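Local coordinates for protein immunoreactive 84kD antigen PG93 (Porphyromonas gingivalis, PDB 5M11) that probably serves as an essential, metal-binding surface component of the type IX secretion system, which exports proteins across the outer membrane, at residues M275-I283 and L290-G298. Sequence-based numbering, arbitrary orientation.
Sequences MNESNTAYI and LASLLLAEG
Ala281 and Leu293 face each other as a hydrogen-bonded antiparallel pair and satisfy both of each other's backbone polar groups: Ala281 N reaches Leu293 O and Leu293 N reaches Ala281 O, each at 2.8 Å. The next such pair is uneven: Ile283 N gives a nearly straight bond of 2.7 Å to Ala291 O, whereas Ala291 N to Ile283 O is weak. Beyond the strand end, Leu295 N still binds Asn279 O at 3.0 Å, as Leu295 begins to turn away at the centre of an inverse gamma turn.

Thr280, whose beta branching suits an extended strand, swings OG1 away from its own N (chi1 -177°) and adds a weak bond to Leu293 O, which thus has two donors. On this same face, Ser292 lays its CB 3.7 Å from Tyr282 CE1; its small side chain fits beside the ring, and its OG is satisfied by Glu302 O. Small Ala281 takes Leu295 CD2 against its CB on the other face, where Ile283 CG1 lies 4.2 Å from Leu293 CB; both residues are buried, and their branched apolar side chains suit this packed face.

These are the two middle strands of a four-stranded antiparallel beta-propeller blade, flanked by 271-273 and 302-303, to which backbone bonds of Tyr282 with Gly273 and Ser292 with Glu302 join them. Ala281, Leu293 and Leu295 pack against strands 244-247 and 260-264 of the preceding blade, while Tyr282 and Leu290 touch strand 22-27 of another.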
ATOM      1  N   MET A 275      16.347  25.300  11.012  1.00 56.33           N
ATOM      2  CA  MET A 275      15.666  26.601  11.090  1.00 56.64           C
ATOM      3  C   MET A 275      16.678  27.711  11.139  1.00 63.42           C
ATOM      4  O   MET A 275      17.793  27.486  11.602  1.00 64.66           O
ATOM      5  CB  MET A 275      14.719  26.665  12.296  1.00 62.00           C
ATOM      6  CG  MET A 275      13.502  25.800  12.102  1.00 66.79           C
ATOM      7  SD  MET A 275      12.276  25.813  13.424  1.00 76.61           S
ATOM      8  CE  MET A 275      11.791  27.557  13.431  1.00 72.65           C
ATOM      9  N   ASN A 276      16.293  28.911  10.658  1.00 61.30           N
ATOM     10  CA  ASN A 276      17.147  30.095  10.532  1.00 62.19           C
ATOM     11  C   ASN A 276      18.113  30.251  11.710  1.00 72.93           C
ATOM     12  O   ASN A 276      19.327  30.357  11.483  1.00 75.52           O
ATOM     13  CB  ASN A 276      16.315  31.377  10.339  1.00 62.17           C
ATOM     14  CG  ASN A 276      17.097  32.674  10.183  1.00 85.92           C
ATOM     15  OD1 ASN A 276      18.107  32.769   9.468  1.00 86.86           O
ATOM     16  ND2 ASN A 276      16.603  33.730  10.809  1.00 76.33           N
ATOM     17  N   GLU A 277      17.602  30.192  12.945  1.00 71.25           N
ATOM     18  CA  GLU A 277      18.441  30.391  14.120  1.00 74.08           C
ATOM     19  C   GLU A 277      18.739  29.063  14.882  1.00 78.12           C
ATOM     20  O   GLU A 277      18.904  29.081  16.104  1.00 82.32           O
ATOM     21  CB  GLU A 277      17.782  31.449  15.028  1.00 78.36           C
ATOM     22  CG  GLU A 277      18.014  32.871  14.520  1.00 93.01           C
ATOM     23  CD  GLU A 277      17.298  34.019  15.217  1.00125.96           C
ATOM     24  OE1 GLU A 277      17.032  33.921  16.438  1.00128.11           O
ATOM     25  OE2 GLU A 277      17.052  35.046  14.542  1.00118.71           O
ATOM     26  N   SER A 278      18.897  27.938  14.155  1.00 69.51           N
ATOM     27  CA  SER A 278      19.178  26.657  14.803  1.00 70.56           C
ATOM     28  C   SER A 278      20.660  26.288  14.764  1.00 73.08           C
ATOM     29  O   SER A 278      21.339  26.603  13.809  1.00 70.05           O
ATOM     30  CB  SER A 278      18.351  25.548  14.171  1.00 72.83           C
ATOM     31  OG  SER A 278      17.205  25.274  14.964  1.00 86.35           O
ATOM     32  N   ASN A 279      21.159  25.603  15.791  1.00 73.32           N
ATOM     33  CA  ASN A 279      22.573  25.203  15.826  1.00 74.30           C
ATOM     34  C   ASN A 279      22.726  23.683  15.702  1.00 77.02           C
ATOM     35  O   ASN A 279      23.831  23.159  15.856  1.00 77.88           O
ATOM     36  CB  ASN A 279      23.259  25.729  17.087  1.00 81.23           C
ATOM     37  CG  ASN A 279      23.558  27.210  17.035  1.00105.85           C
ATOM     38  OD1 ASN A 279      24.086  27.739  16.040  1.00 89.57           O
ATOM     39  ND2 ASN A 279      23.246  27.907  18.129  1.00104.18           N
ATOM     40  N   THR A 280      21.618  22.999  15.351  1.00 71.04           N
ATOM     41  CA  THR A 280      21.543  21.561  15.142  1.00 71.02           C
ATOM     42  C   THR A 280      20.659  21.252  13.919  1.00 70.18           C
ATOM     43  O   THR A 280      19.561  21.799  13.780  1.00 68.16           O
ATOM     44  CB  THR A 280      21.073  20.845  16.421  1.00 85.71           C
ATOM     45  OG1 THR A 280      21.077  19.442  16.177  1.00 85.02           O
ATOM     46  CG2 THR A 280      19.678  21.312  16.913  1.00 86.64           C
ATOM     47  N   ALA A 281      21.145  20.379  13.039  1.00 65.80           N
ATOM     48  CA  ALA A 281      20.432  19.979  11.824  1.00 63.00           C
ATOM     49  C   ALA A 281      19.949  18.539  11.898  1.00 69.83           C
ATOM     50  O   ALA A 281      20.635  17.670  12.426  1.00 72.25           O
ATOM     51  CB  ALA A 281      21.331  20.148  10.620  1.00 61.23           C
ATOM     52  N   TYR A 282      18.770  18.286  11.352  1.00 65.55           N
ATOM     53  CA  TYR A 282      18.192  16.955  11.357  1.00 66.99           C
ATOM     54  C   TYR A 282      18.392  16.335   9.964  1.00 69.81           C
ATOM     55  O   TYR A 282      18.007  16.908   8.946  1.00 66.78           O
ATOM     56  CB  TYR A 282      16.739  17.034  11.831  1.00 68.19           C
ATOM     57  CG  TYR A 282      16.656  17.526  13.268  1.00 72.46           C
ATOM     58  CD1 TYR A 282      16.844  16.651  14.342  1.00 78.21           C
ATOM     59  CD2 TYR A 282      16.449  18.875  13.556  1.00 71.52           C
ATOM     60  CE1 TYR A 282      16.791  17.101  15.660  1.00 79.82           C
ATOM     61  CE2 TYR A 282      16.399  19.335  14.874  1.00 75.13           C
ATOM     62  CZ  TYR A 282      16.583  18.447  15.919  1.00 84.70           C
ATOM     63  OH  TYR A 282      16.574  18.912  17.210  1.00 89.17           O
ATOM     64  N   ILE A 283      19.104  15.212   9.942  1.00 69.03           N
ATOM     65  CA  ILE A 283      19.573  14.462   8.773  1.00 68.56           C
ATOM     66  C   ILE A 283      18.660  13.250   8.487  1.00 73.03           C
ATOM     67  O   ILE A 283      18.194  12.599   9.423  1.00 76.18           O
ATOM     68  CB  ILE A 283      21.062  13.995   9.064  1.00 74.76           C
ATOM     69  CG1 ILE A 283      21.986  15.141   9.595  1.00 74.61           C
ATOM     70  CG2 ILE A 283      21.735  13.273   7.895  1.00 75.75           C
ATOM     71  CD1 ILE A 283      21.957  16.519   8.808  1.00 80.01           C
ATOM     72  N   LEU A 290      16.535   8.752  10.787  1.00 84.08           N
ATOM     73  CA  LEU A 290      16.886  10.107  11.198  1.00 80.24           C
ATOM     74  C   LEU A 290      18.108  10.126  12.089  1.00 87.20           C
ATOM     75  O   LEU A 290      18.507   9.086  12.641  1.00 92.00           O
ATOM     76  CB  LEU A 290      15.712  10.781  11.916  1.00 79.58           C
ATOM     77  CG  LEU A 290      14.592  11.307  11.038  1.00 80.95           C
ATOM     78  CD1 LEU A 290      13.285  11.230  11.771  1.00 83.46           C
ATOM     79  CD2 LEU A 290      14.865  12.741  10.581  1.00 78.24           C
ATOM     80  N   ALA A 291      18.702  11.330  12.231  1.00 80.64           N
ATOM     81  CA  ALA A 291      19.864  11.649  13.072  1.00 81.96           C
ATOM     82  C   ALA A 291      19.987  13.146  13.187  1.00 80.84           C
ATOM     83  O   ALA A 291      19.617  13.845  12.252  1.00 76.50           O
ATOM     84  CB  ALA A 291      21.145  11.060  12.491  1.00 83.38           C
ATOM     85  N   SER A 292      20.478  13.641  14.328  1.00 77.90           N
ATOM     86  CA  SER A 292      20.699  15.066  14.570  1.00 74.63           C
ATOM     87  C   SER A 292      22.201  15.381  14.525  1.00 77.76           C
ATOM     88  O   SER A 292      23.000  14.539  14.927  1.00 82.03           O
ATOM     89  CB  SER A 292      20.102  15.479  15.906  1.00 79.64           C
ATOM     90  OG  SER A 292      20.653  14.693  16.945  1.00 92.79           O
ATOM     91  N   LEU A 293      22.587  16.581  14.046  1.00 68.00           N
ATOM     92  CA  LEU A 293      23.985  16.972  13.954  1.00 66.84           C
ATOM     93  C   LEU A 293      24.196  18.392  14.432  1.00 68.84           C
ATOM     94  O   LEU A 293      23.599  19.305  13.879  1.00 65.00           O
ATOM     95  CB  LEU A 293      24.463  16.837  12.491  1.00 63.81           C
ATOM     96  CG  LEU A 293      25.886  17.334  12.143  1.00 66.85           C
ATOM     97  CD1 LEU A 293      26.954  16.293  12.504  1.00 69.64           C
ATOM     98  CD2 LEU A 293      25.977  17.662  10.688  1.00 63.83           C
ATOM     99  N   LEU A 294      25.090  18.582  15.421  1.00 68.90           N
ATOM    100  CA  LEU A 294      25.480  19.903  15.923  1.00 68.58           C
ATOM    101  C   LEU A 294      26.365  20.526  14.849  1.00 72.83           C
ATOM    102  O   LEU A 294      27.346  19.903  14.427  1.00 74.12           O
ATOM    103  CB  LEU A 294      26.202  19.781  17.283  1.00 73.08           C
ATOM    104  CG  LEU A 294      26.606  21.083  17.998  1.00 77.71           C
ATOM    105  CD1 LEU A 294      25.425  21.740  18.676  1.00 78.71           C
ATOM    106  CD2 LEU A 294      27.656  20.819  19.018  1.00 80.89           C
ATOM    107  N   LEU A 295      25.995  21.710  14.349  1.00 67.70           N
ATOM    108  CA  LEU A 295      26.724  22.333  13.240  1.00 64.73           C
ATOM    109  C   LEU A 295      28.044  23.003  13.702  1.00 72.19           C
ATOM    110  O   LEU A 295      28.202  24.223  13.582  1.00 72.02           O
ATOM    111  CB  LEU A 295      25.808  23.307  12.481  1.00 60.61           C
ATOM    112  CG  LEU A 295      24.567  22.674  11.844  1.00 62.38           C
ATOM    113  CD1 LEU A 295      23.450  23.680  11.689  1.00 59.94           C
ATOM    114  CD2 LEU A 295      24.896  21.992  10.545  1.00 61.87           C
ATOM    115  N   ALA A 296      29.001  22.162  14.179  1.00 71.29           N
ATOM    116  CA  ALA A 296      30.332  22.512  14.690  1.00 73.30           C
ATOM    117  C   ALA A 296      31.374  21.520  14.165  1.00 79.81           C
ATOM    118  O   ALA A 296      31.120  20.320  14.175  1.00 81.47           O
ATOM    119  CB  ALA A 296      30.313  22.505  16.210  1.00 78.33           C
ATOM    120  N   GLU A 297      32.541  22.019  13.709  1.00 77.17           N
ATOM    121  CA  GLU A 297      33.663  21.287  13.081  1.00 78.11           C
ATOM    122  C   GLU A 297      33.886  19.852  13.602  1.00 86.38           C
ATOM    123  O   GLU A 297      34.077  18.931  12.802  1.00 86.51           O
ATOM    124  CB  GLU A 297      34.983  22.074  13.218  1.00 80.54           C
ATOM    125  CG  GLU A 297      35.939  21.956  12.036  1.00 91.02           C
ATOM    126  CD  GLU A 297      35.700  22.902  10.870  1.00122.08           C
ATOM    127  OE1 GLU A 297      35.682  24.137  11.089  1.00114.84           O
ATOM    128  OE2 GLU A 297      35.573  22.407   9.725  1.00123.63           O
ATOM    129  N   GLY A 298      33.871  19.675  14.910  1.00 86.19           N
ATOM    130  CA  GLY A 298      34.129  18.365  15.489  1.00 90.45           C
ATOM    131  C   GLY A 298      32.905  17.657  16.011  1.00 95.87           C
ATOM    132  O   GLY A 298      32.938  17.099  17.116  1.00101.14           O
TER